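Local coordinates for protein aldehyde dehydrogenase (Listeria monocytogenes, PDB 3K9D) that probably oxidises aldehydes with NAD or NADP as electron acceptor, as members of the aldehyde dehydrogenase family do, at residues N83-M88 with K128-I133. Numbering follows the deposited sequence.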
loop_
_atom_site.group_PDB
_atom_site.type_symbol
_atom_site.label_atom_id
_atom_site.label_comp_id
_atom_site.label_asym_id
_atom_site.label_seq_id
_atom_site.Cartn_x
_atom_site.Cartn_y
_atom_site.Cartn_z
ATOM N N ASN A 83 -14.593 -12.982 -15.222
ATOM C CA ASN A 83 -13.786 -13.410 -16.370
ATOM C C ASN A 83 -12.320 -12.954 -16.306
ATOM O O ASN A 83 -11.444 -13.637 -16.825
ATOM C CB ASN A 83 -14.429 -12.990 -17.697
ATOM C CG ASN A 83 -15.400 -14.031 -18.235
ATOM O OD1 ASN A 83 -15.431 -15.187 -17.784
ATOM N ND2 ASN A 83 -16.195 -13.627 -19.214
ATOM N N TYR A 84 -12.065 -11.810 -15.666
ATOM C CA TYR A 84 -10.691 -11.362 -15.411
ATOM C C TYR A 84 -9.991 -12.191 -14.314
ATOM O O TYR A 84 -8.788 -12.466 -14.414
ATOM C CB TYR A 84 -10.649 -9.855 -15.088
ATOM C CG TYR A 84 -9.381 -9.401 -14.382
ATOM C CD1 TYR A 84 -8.174 -9.270 -15.073
ATOM C CD2 TYR A 84 -9.394 -9.107 -13.022
ATOM C CE1 TYR A 84 -7.006 -8.864 -14.415
ATOM C CE2 TYR A 84 -8.241 -8.715 -12.354
ATOM C CZ TYR A 84 -7.052 -8.591 -13.053
ATOM O OH TYR A 84 -5.912 -8.192 -12.381
ATOM N N ILE A 85 -10.740 -12.599 -13.286
ATOM C CA ILE A 85 -10.139 -13.259 -12.109
ATOM C C ILE A 85 -10.124 -14.792 -12.114
ATOM O O ILE A 85 -9.310 -15.388 -11.415
ATOM C CB ILE A 85 -10.714 -12.736 -10.730
ATOM C CG1 ILE A 85 -12.122 -13.280 -10.432
ATOM C CG2 ILE A 85 -10.670 -11.231 -10.650
ATOM C CD1 ILE A 85 -12.708 -12.805 -9.105
ATOM N N LYS A 86 -10.997 -15.428 -12.899
ATOM C CA LYS A 86 -11.178 -16.893 -12.832
ATOM C C LYS A 86 -9.908 -17.775 -12.971
ATOM O O LYS A 86 -9.797 -18.810 -12.310
ATOM C CB LYS A 86 -12.281 -17.359 -13.805
ATOM C CG LYS A 86 -11.961 -17.292 -15.295
ATOM C CD LYS A 86 -13.067 -17.993 -16.097
ATOM C CE LYS A 86 -12.590 -18.436 -17.483
ATOM N NZ LYS A 86 -12.244 -17.295 -18.386
ATOM N N ASP A 87 -8.956 -17.369 -13.811
ATOM C CA ASP A 87 -7.771 -18.194 -14.071
ATOM C C ASP A 87 -6.489 -17.678 -13.395
ATOM O O ASP A 87 -5.410 -18.261 -13.560
ATOM C CB ASP A 87 -7.561 -18.380 -15.577
ATOM C CG ASP A 87 -8.661 -19.213 -16.224
ATOM O OD1 ASP A 87 -9.161 -20.156 -15.577
ATOM O OD2 ASP A 87 -9.017 -18.931 -17.385
ATOM N N MET A 88 -6.627 -16.606 -12.618
ATOM C CA MET A 88 -5.510 -16.004 -11.876
ATOM C C MET A 88 -5.071 -16.886 -10.699
ATOM O O MET A 88 -5.907 -17.497 -10.028
ATOM C CB MET A 88 -5.893 -14.613 -11.371
ATOM C CG MET A 88 -5.950 -13.501 -12.446
ATOM S SD MET A 88 -6.555 -11.919 -11.785
ATOM C CE MET A 88 -5.323 -11.571 -10.515
ATOM N N LYS A 128 -16.247 -6.348 -4.880
ATOM C CA LYS A 128 -15.328 -6.425 -3.724
ATOM C C LYS A 128 -15.316 -7.815 -3.108
ATOM O O LYS A 128 -14.264 -8.300 -2.708
ATOM C CB LYS A 128 -15.687 -5.400 -2.641
ATOM C CG LYS A 128 -15.417 -3.960 -3.022
ATOM C CD LYS A 128 -15.464 -3.031 -1.801
ATOM C CE LYS A 128 -14.930 -1.634 -2.180
ATOM N NZ LYS A 128 -15.230 -0.567 -1.192
ATOM N N THR A 129 -16.494 -8.438 -3.044
ATOM C CA THR A 129 -16.652 -9.776 -2.506
ATOM C C THR A 129 -15.830 -10.745 -3.344
ATOM O O THR A 129 -14.981 -11.458 -2.812
ATOM C CB THR A 129 -18.122 -10.203 -2.483
ATOM O OG1 THR A 129 -18.852 -9.364 -1.589
ATOM C CG2 THR A 129 -18.263 -11.658 -2.004
ATOM N N LEU A 130 -16.059 -10.718 -4.656
ATOM C CA LEU A 130 -15.372 -11.584 -5.608
ATOM C C LEU A 130 -13.864 -11.497 -5.517
ATOM O O LEU A 130 -13.192 -12.525 -5.484
ATOM C CB LEU A 130 -15.781 -11.225 -7.035
ATOM C CG LEU A 130 -17.107 -11.757 -7.550
ATOM C CD1 LEU A 130 -17.514 -10.934 -8.733
ATOM C CD2 LEU A 130 -17.000 -13.211 -7.912
ATOM N N ILE A 131 -13.333 -10.276 -5.475
ATOM C CA ILE A 131 -11.877 -10.093 -5.393
ATOM C C ILE A 131 -11.251 -10.440 -4.015
ATOM O O ILE A 131 -10.165 -11.015 -3.961
ATOM C CB ILE A 131 -11.412 -8.703 -5.960
ATOM C CG1 ILE A 131 -11.933 -7.529 -5.114
ATOM C CG2 ILE A 131 -11.862 -8.571 -7.434
ATOM C CD1 ILE A 131 -11.266 -6.221 -5.403
ATOM N N SER A 132 -11.952 -10.120 -2.924
ATOM C CA SER A 132 -11.504 -10.481 -1.571
ATOM C C SER A 132 -11.491 -11.986 -1.362
ATOM O O SER A 132 -10.473 -12.550 -0.955
ATOM C CB SER A 132 -12.370 -9.828 -0.491
ATOM O OG SER A 132 -12.365 -8.417 -0.629
ATOM N N ILE A 133 -12.617 -12.632 -1.662
ATOM C CA ILE A 133 -12.746 -14.090 -1.569
ATOM C C ILE A 133 -11.741 -14.809 -2.481
ATOM O O ILE A 133 -11.130 -15.810 -2.066
ATOM C CB ILE A 133 -14.209 -14.564 -1.854
ATOM C CG1 ILE A 133 -15.172 -14.083 -0.753
ATOM C CG2 ILE A 133 -14.274 -16.078 -2.021
ATOM C CD1 ILE A 133 -15.088 -14.860 0.575
#
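Ile85 reaches helix 121-134 with both branches of its side chain. The longer branch ends over the backbone of Leu130, where Ile85 CD1 lies 3.7 Å from Leu130 O. Ile85 CD1 is also 4.0 Å from Leu130 CB. The shorter branch meets Ile131 methyl to methyl, with 4.3 Å between Ile85 CG2 and Ile131 CG2. Ile85 CG1 sits between its own backbone N and carbonyl carbon (chi1 75°), and chi2 is fully extended at 180°. This carries CD1 out to Leu130 while CG2 faces Ile131. Of the Ile131 side chain, CG2 makes the contact, while CD1 points elsewhere. Val40 of helix 33-49 touches both Ile85 and Leu130.

A type I beta turn runs from Ile85 to Met88. Lys134 NZ hydrogen-bonds to Ile85 O and Met88 O, so it ties the turn to helix 121-134. Met88 SD lies over one face of the Tyr84 ring, 3.5 Å above the ring plane and offset toward the rim.

Helix 121-134 is the beta-alpha-beta crossover between parallel strands 102-116 and 138-143, and the end region of helix 67-85 packs on it. No hydrogen bond joins the two segments themselves. Their direct contact is small (113 Å² buried, both sides summed) and apolar, and the adjoining polar link comes from Lys134.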